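Cell surface protein (Faecalibacterium prausnitzii A2-165, PDB 4GT6) is of unknown function but, as an extracellular leucine-rich-repeat protein of the BspA type, probably binds other proteins through its curved repeat array. Local coordinates at residues I187-P190 and A191-R195; T346-E350 and S351-N355. One frame throughout, in Å; residues are numbered along the deposited sequence.

How the contacts relate
Contact 1 (187-190 with 191-195) and contact 2 (346-350 with 351-355) are two local turns in the curved leucine-rich-repeat part of a longer cell surface protein. Contact 1 comes first along the chain. Their centres lie 39 Å apart and their nearest atoms about 29 Å apart. Contact 1 sits about 16 Å from the centre of the chain, contact 2 about 28 Å, towards the C-terminal end. In each, a proline carbonyl accepts the backbone N-H three residues on. Contact 1 takes in the end of strand 186-189 and the turn after it, and borders a bound ethanediol. Contact 2 lies in a loop. The sodium ion, bound by Ser297 and Glu320, belongs to neither.

Contact 1: I187-P190 and A191-R195; sequences IHIP and AKVTR. With EDO (1,2-ethanediol), chain J.
Pro190 O accepts the backbone N-H of Val193 at 3.2 Å, closing a type I beta turn at the end of strand 186-189. The bond is nearly straight at hydrogen (167°). The donor stands above the carbonyl plane, 46° out of it. This turn leads the chain out of one strand of the leucine-rich-repeat solenoid toward strand 195-196.

The Val193 side chain points back toward the strand end. Its CG1 lies anti to the backbone N (chi1 172°), which places CG2 beside that N and against the proline ring. Val193 CG2 is 3.7 Å from Pro190 CD and touches CG as well. Val193 CB also meets Ile189 CG2 at 3.6 Å, the two side chains crossing at about a right angle. Ile189 also packs on Ile174 of strand 173-174. Strand 186-189 pairs in parallel with strand 209-212, and His188 ND1 bonds Thr211 OG1.

A 1,2-ethanediol, probably from the crystallisation liquor, lies along the strand. Its O1 accepts from His188 N at 3.0 Å, and its O2 gives a weak bond to His188 O. It is also bonded to Val165 O. Ile187 CG2 lies 3.5 Å from ethanediol O2.

Contact 2: T346-E350 and S351-N355; sequences TKIPE and SAFSN
The chain turns at Pro349, where Pro349 O accepts the N-H of Ala352 at 3.0 Å (158° at hydrogen), with the donor 53° out of the carbonyl plane. Glu350 and Ser351 occupy the two corners of this tight turn.

Ile348 carries the apolar contacts. With chi1 at -50°, its CG1 is anti to the carbonyl carbon and its CG2 anti to the backbone N. Ile348 CG2 reaches Ala352 CB and Phe353 CE2, each at 3.8 Å. It meets the Phe353 ring at its edge, near the ring plane, and not over a face. Phe353 CG is turned beside its own backbone N, which helps bring the ring back toward Ile348. Ala352 CB also sits 3.3 Å from Pro349 O. The Pro349 ring adds a looser contact, with CD 4.3 Å from Ala352 CB.

A second turn overlaps the first, from Ser351 to Ser354. Ser351 O is gripped twice by Ser354, through OG at 2.8 Å and through the backbone N at 3.2 Å. Both donors come to the same face of the carbonyl plane. The hydroxyl is the donor in the shorter bond and is somewhat tilted from that plane. Ser351 OG bonds Asp327 OD1 and Asp328 N, in the loop after strand 324-325.

The contact lies in the BspA-type repeat region, between strands 338-341 and 361-364. The Phe353 ring meets that of Phe330 with the two planes nearly parallel, and the backbone of Ala352 bonds that of Phe330. Ala352 also touches Ile325 of strand 324-325, while Pro349 packs on Asp327 and Ser378. The turn is thereby tied both to the preceding coil and to the C-terminal segment beyond helix 368-372.

Contact 1: I187-P190 and A191-R195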
ATOM      1  N   ILE A 187      12.060   2.325  -7.013  0.50 19.30           N
ATOM      2  CA  ILE A 187      10.953   1.691  -7.733  0.50 19.22           C
ATOM      3  C   ILE A 187      11.279   1.621  -9.221  0.50 21.14           C
ATOM      4  O   ILE A 187      11.700   2.637  -9.784  0.50 20.30           O
ATOM      5  CB  ILE A 187       9.619   2.495  -7.544  0.50 22.41           C
ATOM      6  CG1 ILE A 187       9.112   2.535  -6.104  0.50 22.83           C
ATOM      7  CG2 ILE A 187       8.514   1.983  -8.466  0.50 23.89           C
ATOM      8  CD1 ILE A 187       8.077   3.674  -5.939  0.50 27.39           C
ATOM      9  N   HIS A 188      11.053   0.455  -9.869  1.00 17.75           N
ATOM     10  CA  HIS A 188      11.123   0.366 -11.321  1.00 17.16           C
ATOM     11  C   HIS A 188       9.783  -0.175 -11.794  1.00 19.82           C
ATOM     12  O   HIS A 188       9.356  -1.250 -11.355  1.00 20.27           O
ATOM     13  CB  HIS A 188      12.291  -0.462 -11.867  1.00 18.63           C
ATOM     14  CG  HIS A 188      12.242  -0.560 -13.370  1.00 21.78           C
ATOM     15  ND1 HIS A 188      12.552   0.523 -14.169  1.00 23.38           N
ATOM     16  CD2 HIS A 188      11.812  -1.575 -14.158  1.00 23.64           C
ATOM     17  CE1 HIS A 188      12.365   0.117 -15.416  1.00 23.52           C
ATOM     18  NE2 HIS A 188      11.928  -1.141 -15.458  1.00 23.80           N
ATOM     19  N   ILE A 189       9.091   0.598 -12.640  1.00 15.31           N
ATOM     20  CA  ILE A 189       7.809   0.201 -13.217  1.00 13.86           C
ATOM     21  C   ILE A 189       8.083  -0.518 -14.538  1.00 18.54           C
ATOM     22  O   ILE A 189       8.587   0.126 -15.468  1.00 19.27           O
ATOM     23  CB  ILE A 189       6.864   1.432 -13.417  1.00 16.53           C
ATOM     24  CG1 ILE A 189       6.704   2.273 -12.103  1.00 16.20           C
ATOM     25  CG2 ILE A 189       5.519   0.987 -13.997  1.00 16.22           C
ATOM     26  CD1 ILE A 189       6.137   1.517 -10.832  1.00 16.73           C
ATOM     27  N   PRO A 190       7.750  -1.830 -14.673  1.00 17.60           N
ATOM     28  CA  PRO A 190       8.021  -2.513 -15.954  0.50 17.98           C
ATOM     29  C   PRO A 190       7.125  -1.987 -17.089  1.00 21.92           C
ATOM     30  O   PRO A 190       6.078  -1.369 -16.844  1.00 19.22           O
ATOM     31  CB  PRO A 190       7.797  -3.992 -15.636  0.50 19.72           C
ATOM     32  CG  PRO A 190       6.975  -4.026 -14.412  0.50 22.58           C
ATOM     33  CD  PRO A 190       7.184  -2.745 -13.659  0.50 18.43           C
ATOM     34  N   ALA A 191       7.557  -2.216 -18.351  1.00 18.82           N
ATOM     35  CA  ALA A 191       6.918  -1.705 -19.575  1.00 19.84           C
ATOM     36  C   ALA A 191       5.432  -1.994 -19.741  1.00 21.88           C
ATOM     37  O   ALA A 191       4.715  -1.138 -20.257  1.00 21.67           O
ATOM     38  CB  ALA A 191       7.656  -2.216 -20.809  1.00 21.61           C
ATOM     39  N   LYS A 192       4.959  -3.164 -19.293  1.00 16.01           N
ATOM     40  CA  LYS A 192       3.563  -3.545 -19.521  1.00 16.17           C
ATOM     41  C   LYS A 192       2.579  -3.033 -18.468  1.00 18.28           C
ATOM     42  O   LYS A 192       1.389  -3.328 -18.567  1.00 17.60           O
ATOM     43  CB  LYS A 192       3.468  -5.070 -19.635  1.00 18.53           C
ATOM     44  CG  LYS A 192       3.952  -5.540 -21.016  1.00 28.22           C
ATOM     45  CD  LYS A 192       4.391  -7.001 -21.055  1.00 43.79           C
ATOM     46  CE  LYS A 192       3.400  -7.980 -20.477  1.00 61.24           C
ATOM     47  NZ  LYS A 192       2.889  -8.915 -21.501  1.00 74.28           N
ATOM     48  N   VAL A 193       3.039  -2.261 -17.481  1.00 14.71           N
ATOM     49  CA  VAL A 193       2.111  -1.751 -16.475  1.00 13.40           C
ATOM     50  C   VAL A 193       1.133  -0.728 -17.108  1.00 17.80           C
ATOM     51  O   VAL A 193       1.564   0.303 -17.655  1.00 18.45           O
ATOM     52  CB  VAL A 193       2.858  -1.161 -15.254  1.00 15.34           C
ATOM     53  CG1 VAL A 193       1.859  -0.457 -14.312  1.00 14.89           C
ATOM     54  CG2 VAL A 193       3.618  -2.275 -14.505  1.00 13.65           C
ATOM     55  N   THR A 194      -0.175  -1.015 -17.030  1.00 13.89           N
ATOM     56  CA  THR A 194      -1.202  -0.106 -17.577  1.00 15.22           C
ATOM     57  C   THR A 194      -2.145   0.389 -16.483  1.00 17.96           C
ATOM     58  O   THR A 194      -3.031   1.215 -16.761  1.00 16.40           O
ATOM     59  CB  THR A 194      -1.997  -0.752 -18.722  1.00 18.70           C
ATOM     60  OG1 THR A 194      -2.624  -1.936 -18.219  1.00 18.84           O
ATOM     61  CG2 THR A 194      -1.129  -1.029 -19.965  1.00 19.79           C
ATOM     62  N   ARG A 195      -1.950  -0.099 -15.239  1.00 14.24           N
ATOM     63  CA  ARG A 195      -2.752   0.347 -14.101  1.00 13.88           C
ATOM     64  C   ARG A 195      -1.919   0.353 -12.837  1.00 16.42           C
ATOM     65  O   ARG A 195      -1.257  -0.633 -12.509  1.00 15.15           O
ATOM     66  CB  ARG A 195      -4.013  -0.531 -13.905  1.00 15.47           C
ATOM     67  CG  ARG A 195      -4.801  -0.195 -12.617  1.00 18.47           C
ATOM     68  CD  ARG A 195      -6.181  -0.829 -12.594  1.00 23.29           C
ATOM     69  NE  ARG A 195      -6.105  -2.284 -12.432  1.00 23.75           N
ATOM     70  CZ  ARG A 195      -6.278  -3.165 -13.412  1.00 34.50           C
ATOM     71  NH1 ARG A 195      -6.555  -2.750 -14.644  1.00 29.36           N
ATOM     72  NH2 ARG A 195      -6.165  -4.463 -13.173  1.00 24.55           N
TER
HETATM   73  C1  EDO J 908       9.342  -1.564  -6.918  0.50 26.66           C
HETATM   74  O1  EDO J 908      10.198  -1.730  -8.031  0.50 28.38           O
HETATM   75  C2  EDO J 908       7.933  -2.045  -7.300  0.50 28.06           C
HETATM   76  O2  EDO J 908       7.499  -1.329  -8.450  0.50 29.60           O

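Contact 2: T346-E350 and S351-N355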
ATOM      1  N   THR A 346     -16.921  28.146   2.264  1.00 19.90           N
ATOM      2  CA  THR A 346     -18.172  28.125   3.052  1.00 20.97           C
ATOM      3  C   THR A 346     -18.258  26.923   3.990  1.00 25.92           C
ATOM      4  O   THR A 346     -19.249  26.787   4.726  1.00 26.43           O
ATOM      5  CB  THR A 346     -19.380  28.148   2.100  1.00 27.98           C
ATOM      6  OG1 THR A 346     -19.341  26.981   1.276  1.00 27.21           O
ATOM      7  CG2 THR A 346     -19.425  29.422   1.239  1.00 28.22           C
ATOM      8  N   LYS A 347     -17.238  26.049   3.952  1.00 22.94           N
ATOM      9  CA  LYS A 347     -17.173  24.856   4.799  0.50 22.91           C
ATOM     10  C   LYS A 347     -15.758  24.660   5.324  1.00 25.41           C
ATOM     11  O   LYS A 347     -14.815  24.527   4.534  1.00 22.29           O
ATOM     12  CB  LYS A 347     -17.647  23.588   4.049  0.50 25.22           C
ATOM     13  CG  LYS A 347     -19.148  23.531   3.786  0.50 38.93           C
ATOM     14  CD  LYS A 347     -19.590  22.142   3.345  0.50 51.62           C
ATOM     15  N   ILE A 348     -15.619  24.648   6.654  1.00 22.41           N
ATOM     16  CA  ILE A 348     -14.351  24.434   7.383  1.00 22.26           C
ATOM     17  C   ILE A 348     -14.684  23.642   8.650  1.00 27.70           C
ATOM     18  O   ILE A 348     -15.123  24.243   9.631  1.00 29.27           O
ATOM     19  CB  ILE A 348     -13.531  25.731   7.755  1.00 25.20           C
ATOM     20  CG1 ILE A 348     -13.312  26.694   6.562  1.00 24.31           C
ATOM     21  CG2 ILE A 348     -12.185  25.353   8.427  1.00 26.00           C
ATOM     22  CD1 ILE A 348     -12.815  28.103   6.957  1.00 26.48           C
ATOM     23  N   PRO A 349     -14.483  22.306   8.671  1.00 25.68           N
ATOM     24  CA  PRO A 349     -14.718  21.553   9.921  1.00 25.52           C
ATOM     25  C   PRO A 349     -13.733  21.999  11.004  1.00 28.81           C
ATOM     26  O   PRO A 349     -12.642  22.457  10.668  1.00 26.33           O
ATOM     27  CB  PRO A 349     -14.479  20.088   9.524  1.00 26.91           C
ATOM     28  CG  PRO A 349     -14.328  20.068   8.064  1.00 31.43           C
ATOM     29  CD  PRO A 349     -13.950  21.434   7.607  1.00 26.67           C
ATOM     30  N   GLU A 350     -14.108  21.872  12.297  1.00 27.58           N
ATOM     31  CA  GLU A 350     -13.247  22.256  13.421  0.50 28.35           C
ATOM     32  C   GLU A 350     -11.873  21.552  13.350  1.00 32.06           C
ATOM     33  O   GLU A 350     -10.859  22.131  13.736  1.00 32.22           O
ATOM     34  CB  GLU A 350     -13.945  21.925  14.749  0.50 31.24           C
ATOM     35  CG  GLU A 350     -13.375  22.657  15.952  0.50 42.81           C
ATOM     36  CD  GLU A 350     -13.899  22.211  17.306  0.50 60.96           C
ATOM     37  OE1 GLU A 350     -14.972  21.565  17.356  0.50 50.45           O
ATOM     38  OE2 GLU A 350     -13.232  22.512  18.322  0.50 51.02           O
ATOM     39  N   SER A 351     -11.830  20.310  12.831  1.00 27.99           N
ATOM     40  CA  SER A 351     -10.565  19.559  12.776  1.00 26.64           C
ATOM     41  C   SER A 351      -9.558  20.128  11.752  1.00 27.78           C
ATOM     42  O   SER A 351      -8.372  19.810  11.845  1.00 26.44           O
ATOM     43  CB  SER A 351     -10.827  18.094  12.457  1.00 27.67           C
ATOM     44  OG  SER A 351     -11.225  17.995  11.100  1.00 29.38           O
ATOM     45  N   ALA A 352     -10.014  20.963  10.793  1.00 24.46           N
ATOM     46  CA  ALA A 352      -9.125  21.503   9.754  1.00 23.85           C
ATOM     47  C   ALA A 352      -7.951  22.296  10.359  1.00 28.21           C
ATOM     48  O   ALA A 352      -6.846  22.229   9.833  1.00 26.80           O
ATOM     49  CB  ALA A 352      -9.912  22.377   8.787  1.00 24.14           C
ATOM     50  N   PHE A 353      -8.172  22.985  11.485  1.00 26.18           N
ATOM     51  CA  PHE A 353      -7.111  23.767  12.121  1.00 27.30           C
ATOM     52  C   PHE A 353      -6.841  23.277  13.551  1.00 34.49           C
ATOM     53  O   PHE A 353      -6.422  24.064  14.403  1.00 36.34           O
ATOM     54  CB  PHE A 353      -7.459  25.273  12.075  1.00 29.36           C
ATOM     55  CG  PHE A 353      -7.428  25.798  10.657  1.00 29.08           C
ATOM     56  CD1 PHE A 353      -6.220  26.099  10.035  1.00 30.34           C
ATOM     57  CD2 PHE A 353      -8.600  25.931   9.923  1.00 29.37           C
ATOM     58  CE1 PHE A 353      -6.186  26.542   8.716  1.00 29.62           C
ATOM     59  CE2 PHE A 353      -8.566  26.374   8.596  1.00 31.19           C
ATOM     60  CZ  PHE A 353      -7.360  26.664   7.998  1.00 28.80           C
ATOM     61  N   SER A 354      -7.027  21.957  13.799  1.00 31.58           N
ATOM     62  CA  SER A 354      -6.772  21.353  15.107  1.00 32.64           C
ATOM     63  C   SER A 354      -5.270  21.296  15.358  1.00 35.51           C
ATOM     64  O   SER A 354      -4.497  21.138  14.414  1.00 33.30           O
ATOM     65  CB  SER A 354      -7.396  19.963  15.200  1.00 36.36           C
ATOM     66  OG  SER A 354      -6.937  19.104  14.170  1.00 44.22           O
ATOM     67  N   ASN A 355      -4.854  21.483  16.619  1.00 33.84           N
ATOM     68  CA  ASN A 355      -3.442  21.482  17.044  1.00 35.06           C
ATOM     69  C   ASN A 355      -2.586  22.469  16.209  1.00 37.87           C
ATOM     70  O   ASN A 355      -1.496  22.126  15.738  1.00 37.70           O
ATOM     71  CB  ASN A 355      -2.842  20.064  17.012  1.00 37.98           C
ATOM     72  CG  ASN A 355      -3.416  19.135  18.049  1.00 67.09           C
ATOM     73  OD1 ASN A 355      -4.117  18.170  17.730  1.00 61.11           O
ATOM     74  ND2 ASN A 355      -3.113  19.388  19.314  1.00 63.22           N
TER